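Local atomic coordinates of CheC, inhibitor of MCP methylation / FliN fusion protein (Thermotoga maritima, PDB entry 4HYN), a protein that is a flagellar rotor protein of the CheC phosphatase family and probably removes the phosphoryl group from phosphorylated CheY. Residues Ser62-Tyr65 / Gly71-Val74; Glu140-Asp145 / Gln150-Thr155. One frame throughout, in Å; residues are numbered along the deposited sequence.

Interaction 1 (Ser62-Tyr65 / Gly71-Val74)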
loop_
_atom_site.group_PDB
_atom_site.type_symbol
_atom_site.label_atom_id
_atom_site.label_comp_id
_atom_site.label_asym_id
_atom_site.label_seq_id
_atom_site.Cartn_x
_atom_site.Cartn_y
_atom_site.Cartn_z
ATOM N N SER A 62 -0.009 8.049 -1.613
ATOM C CA SER A 62 1.433 7.898 -1.567
ATOM C C SER A 62 2.064 8.530 -0.342
ATOM O O SER A 62 1.582 9.536 0.189
ATOM C CB SER A 62 2.081 8.438 -2.852
ATOM O OG SER A 62 1.667 9.762 -3.125
ATOM N N VAL A 63 3.169 7.936 0.078
ATOM C CA VAL A 63 3.905 8.392 1.231
ATOM C C VAL A 63 5.403 8.379 0.880
ATOM O O VAL A 63 5.884 7.512 0.144
ATOM C CB VAL A 63 3.553 7.489 2.452
ATOM C CG1 VAL A 63 4.696 6.563 2.826
ATOM C CG2 VAL A 63 3.080 8.337 3.614
ATOM N N GLU A 64 6.120 9.392 1.344
ATOM C CA GLU A 64 7.545 9.496 1.071
ATOM C C GLU A 64 8.349 9.005 2.269
ATOM O O GLU A 64 8.119 9.436 3.400
ATOM C CB GLU A 64 7.905 10.944 0.759
ATOM C CG GLU A 64 9.273 11.140 0.148
ATOM C CD GLU A 64 9.315 10.751 -1.311
ATOM O OE1 GLU A 64 10.250 10.013 -1.706
ATOM O OE2 GLU A 64 8.414 11.199 -2.061
ATOM N N TYR A 65 9.273 8.083 2.014
ATOM C CA TYR A 65 10.132 7.531 3.060
ATOM C C TYR A 65 11.383 8.371 3.277
ATOM O O TYR A 65 12.042 8.778 2.321
ATOM C CB TYR A 65 10.544 6.098 2.723
ATOM C CG TYR A 65 9.505 5.049 3.044
ATOM C CD1 TYR A 65 9.341 3.938 2.222
ATOM C CD2 TYR A 65 8.714 5.144 4.184
ATOM C CE1 TYR A 65 8.422 2.945 2.524
ATOM C CE2 TYR A 65 7.787 4.154 4.497
ATOM C CZ TYR A 65 7.649 3.057 3.659
ATOM O OH TYR A 65 6.727 2.075 3.946
ATOM N N GLY A 71 12.349 6.812 -0.625
ATOM C CA GLY A 71 11.607 6.450 -1.808
ATOM C C GLY A 71 10.123 6.674 -1.668
ATOM O O GLY A 71 9.614 7.005 -0.585
ATOM N N LEU A 72 9.432 6.488 -2.787
ATOM C CA LEU A 72 7.998 6.662 -2.852
ATOM C C LEU A 72 7.284 5.330 -2.628
ATOM O O LEU A 72 7.686 4.299 -3.155
ATOM C CB LEU A 72 7.623 7.261 -4.206
ATOM C CG LEU A 72 6.205 7.787 -4.367
ATOM C CD1 LEU A 72 5.960 8.968 -3.430
ATOM C CD2 LEU A 72 6.014 8.193 -5.810
ATOM N N ASN A 73 6.242 5.370 -1.810
ATOM C CA ASN A 73 5.443 4.199 -1.473
ATOM C C ASN A 73 4.019 4.568 -1.892
ATOM O O ASN A 73 3.418 5.496 -1.349
ATOM C CB ASN A 73 5.544 3.935 0.038
ATOM C CG ASN A 73 4.778 2.690 0.493
ATOM O OD1 ASN A 73 4.736 2.389 1.689
ATOM N ND2 ASN A 73 4.175 1.969 -0.444
ATOM N N VAL A 74 3.492 3.828 -2.862
ATOM C CA VAL A 74 2.170 4.094 -3.405
ATOM C C VAL A 74 1.141 3.002 -3.170
ATOM O O VAL A 74 1.421 1.822 -3.362
ATOM C CB VAL A 74 2.267 4.346 -4.934
ATOM C CG1 VAL A 74 0.880 4.532 -5.548
ATOM C CG2 VAL A 74 3.138 5.560 -5.208
#

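Interaction 2 (Glu140-Asp145 / Gln150-Thr155)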
loop_
_atom_site.group_PDB
_atom_site.type_symbol
_atom_site.label_atom_id
_atom_site.label_comp_id
_atom_site.label_asym_id
_atom_site.label_seq_id
_atom_site.Cartn_x
_atom_site.Cartn_y
_atom_site.Cartn_z
ATOM N N GLU A 140 -5.005 11.261 -3.794
ATOM C CA GLU A 140 -5.450 11.870 -5.024
ATOM C C GLU A 140 -6.105 10.843 -5.926
ATOM O O GLU A 140 -5.883 9.641 -5.801
ATOM C CB GLU A 140 -4.299 12.596 -5.730
ATOM C CG GLU A 140 -3.120 11.724 -6.123
ATOM C CD GLU A 140 -1.882 12.531 -6.499
ATOM O OE1 GLU A 140 -1.935 13.781 -6.430
ATOM O OE2 GLU A 140 -0.848 11.911 -6.849
ATOM N N ILE A 141 -6.994 11.333 -6.772
ATOM C CA ILE A 141 -7.703 10.487 -7.702
ATOM C C ILE A 141 -6.988 10.551 -9.054
ATOM O O ILE A 141 -6.641 11.627 -9.545
ATOM C CB ILE A 141 -9.186 10.913 -7.791
ATOM C CG1 ILE A 141 -10.018 9.809 -8.420
ATOM C CG2 ILE A 141 -9.340 12.202 -8.582
ATOM C CD1 ILE A 141 -11.487 10.038 -8.226
ATOM N N LEU A 142 -6.679 9.383 -9.596
ATOM C CA LEU A 142 -5.986 9.286 -10.868
ATOM C C LEU A 142 -6.831 8.472 -11.858
ATOM O O LEU A 142 -7.296 7.376 -11.538
ATOM C CB LEU A 142 -4.611 8.644 -10.638
ATOM C CG LEU A 142 -3.556 8.552 -11.747
ATOM C CD1 LEU A 142 -3.241 9.928 -12.313
ATOM C CD2 LEU A 142 -2.290 7.933 -11.176
ATOM N N ASN A 143 -7.078 9.045 -13.036
ATOM C CA ASN A 143 -7.860 8.371 -14.071
ATOM C C ASN A 143 -6.947 7.563 -14.990
ATOM O O ASN A 143 -6.363 8.108 -15.932
ATOM C CB ASN A 143 -8.659 9.386 -14.891
ATOM C CG ASN A 143 -9.738 8.731 -15.757
ATOM O OD1 ASN A 143 -9.742 7.509 -15.971
ATOM N ND2 ASN A 143 -10.671 9.546 -16.247
ATOM N N PHE A 144 -6.828 6.265 -14.707
ATOM C CA PHE A 144 -5.986 5.367 -15.502
ATOM C C PHE A 144 -6.454 5.198 -16.948
ATOM O O PHE A 144 -5.700 4.717 -17.794
ATOM C CB PHE A 144 -5.844 4.008 -14.809
ATOM C CG PHE A 144 -5.005 4.059 -13.563
ATOM C CD1 PHE A 144 -5.574 4.375 -12.337
ATOM C CD2 PHE A 144 -3.629 3.862 -13.629
ATOM C CE1 PHE A 144 -4.782 4.500 -11.195
ATOM C CE2 PHE A 144 -2.834 3.984 -12.498
ATOM C CZ PHE A 144 -3.415 4.307 -11.273
ATOM N N ASP A 145 -7.694 5.595 -17.230
ATOM C CA ASP A 145 -8.227 5.514 -18.588
ATOM C C ASP A 145 -7.893 6.771 -19.412
ATOM O O ASP A 145 -8.168 6.829 -20.611
ATOM C CB ASP A 145 -9.732 5.233 -18.573
ATOM C CG ASP A 145 -10.052 3.792 -18.198
ATOM O OD1 ASP A 145 -9.137 2.934 -18.222
ATOM O OD2 ASP A 145 -11.224 3.507 -17.882
ATOM N N GLN A 150 -0.003 9.915 -15.657
ATOM C CA GLN A 150 1.161 9.082 -15.410
ATOM C C GLN A 150 1.145 8.549 -13.977
ATOM O O GLN A 150 0.743 9.249 -13.043
ATOM C CB GLN A 150 2.447 9.878 -15.675
ATOM C CG GLN A 150 2.588 10.361 -17.123
ATOM C CD GLN A 150 3.746 11.336 -17.327
ATOM O OE1 GLN A 150 3.739 12.141 -18.266
ATOM N NE2 GLN A 150 4.746 11.270 -16.444
ATOM N N PHE A 151 1.537 7.295 -13.808
ATOM C CA PHE A 151 1.597 6.719 -12.474
ATOM C C PHE A 151 2.702 7.476 -11.697
ATOM O O PHE A 151 3.705 7.905 -12.291
ATOM C CB PHE A 151 1.937 5.225 -12.580
ATOM C CG PHE A 151 1.654 4.450 -11.331
ATOM C CD1 PHE A 151 2.629 4.294 -10.352
ATOM C CD2 PHE A 151 0.404 3.881 -11.122
ATOM C CE1 PHE A 151 2.361 3.585 -9.182
ATOM C CE2 PHE A 151 0.130 3.175 -9.962
ATOM C CZ PHE A 151 1.113 3.028 -8.990
ATOM N N PRO A 152 2.499 7.719 -10.381
ATOM C CA PRO A 152 3.506 8.428 -9.577
ATOM C C PRO A 152 4.913 7.844 -9.807
ATOM O O PRO A 152 5.077 6.629 -9.961
ATOM C CB PRO A 152 3.012 8.198 -8.156
ATOM C CG PRO A 152 1.534 8.251 -8.320
ATOM C CD PRO A 152 1.316 7.394 -9.558
ATOM N N PRO A 153 5.944 8.705 -9.831
ATOM C CA PRO A 153 7.325 8.254 -10.056
ATOM C C PRO A 153 7.995 7.415 -8.949
ATOM O O PRO A 153 8.916 7.869 -8.260
ATOM C CB PRO A 153 8.064 9.565 -10.324
ATOM C CG PRO A 153 7.363 10.525 -9.361
ATOM C CD PRO A 153 5.888 10.149 -9.525
ATOM N N VAL A 154 7.537 6.181 -8.798
ATOM C CA VAL A 154 8.112 5.264 -7.821
ATOM C C VAL A 154 9.586 5.042 -8.208
ATOM O O VAL A 154 10.462 4.877 -7.365
ATOM C CB VAL A 154 7.341 3.935 -7.833
ATOM C CG1 VAL A 154 7.951 2.954 -6.855
ATOM C CG2 VAL A 154 5.878 4.194 -7.485
ATOM N N THR A 155 9.834 5.102 -9.507
ATOM C CA THR A 155 11.155 4.965 -10.094
ATOM C C THR A 155 11.292 6.198 -10.999
ATOM O O THR A 155 10.285 6.827 -11.340
ATOM C CB THR A 155 11.229 3.664 -10.922
ATOM O OG1 THR A 155 11.842 2.629 -10.145
ATOM C CG2 THR A 155 11.999 3.865 -12.199
#

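Interaction 1 (Ser62-Tyr65 / Gly71-Val74)
S62 meets V74 in a non-hydrogen-bonded antiparallel pair, where S62 CB lies 3.9 Å from V74 CG2. One residue on, V63 and N73 make the hydrogen-bonded pair: V63 N donates to N73 O at 2.8 Å, and N73 N returns a bond to V63 O at 2.9 Å. Their side chains run side by side, V63 CG1 3.9 Å from N73 CB, on the face that M117 of helix 103-128 covers. E64 points to the other face; a bend at its second torsion (76°) brings its carboxylate over the partner strand, and OE2 comes 3.6 Å from L72 CD1, the two side chains crossing at about a right angle. Y65 N donates to G71 O at 2.8 Å. The Y65 ring then runs back on the M117 face toward N73, with its plane 38° from that of the amide and Y65 OH 3.0 Å from N73 OD1. N73 ND2 is engaged by Q181 of strand 177-184, which helps fix the amide. Axes at 154° and alternating pair types show antiparallel pairing; with only a short connection between 57-66 and 71-78, this is a beta hairpin within the antiparallel sheet of this CheC-like domain.

Interaction 2 (Glu140-Asp145 / Gln150-Thr155)
P152, whose ring meets L142 across the contact, also supplies the shortest polar bond here: V154 N donates to P152 O at 2.8 Å, closing an inverse gamma turn centred on P153. This tight local turn bends the chain just after the touching residues. No hydrogen bond joins 140-145 to 150-155, and the 182 Å² buried between them comes mostly from the apolar residues L142, F144, F151 and P152. From the strand end L142 reaches across with its CD2 branch, which lies 4.0 Å from P152 CD and 3.8 Å from the backbone Q150 O. The leucine also packs within its own segment, its CG 4.2 Å above the F144 ring plane and offset toward the rim.

The two phenylalanines meet at their edges rather than by stacking: F144 CE2 is 3.5 Å from F151 CD2, and each of these atoms lies near the plane of the other ring. Different first torsions direct the two rings toward each other, with F144 CG anti to its carbonyl carbon (-70°) and F151 CG anti to its own amide nitrogen (-164°). P152 CD sits 3.4 Å above one face of the F151 ring, also toward its rim, while F54 meets the F144 ring.

Beyond the touching residues, N143 OD1 accepts from D145 N at 3.1 Å with the donor 39° out of the carbonyl plane, an Asx turn that redirects the chain as strand 133-143 ends. D145 OD1 in turn takes a bond from G56 N, tying this turn to the neighbouring loop. Together the geometry describes a non-regular connection that leaves an edge strand and folds back across one face of an antiparallel sheet, placing F151 against V74, V76 and V182 in the CheC-like fold.

Overall arrangement
Interaction 1 is the more central, its centre about 9 Å from that of the chain against about 14 Å for interaction 2. It is a buried contact, with five of its eight touching residues buried and 404 Å² between the segments; interaction 2 is only partly buried, with 182 Å². Backbone hydrogen bonds between neighbouring strands hold interaction 1, whereas interaction 2 relies on apolar packing, with no hydrogen bond between its two segments. The two meet on one face of the sheet: V74 CG1 lies 3.8 Å from F151 CZ, and L72 CD2 lies 3.8 Å from P152 CB. The loop 150-155 thus covers that face of the hairpin, while helix 103-128 packs on the V63 and N73 face.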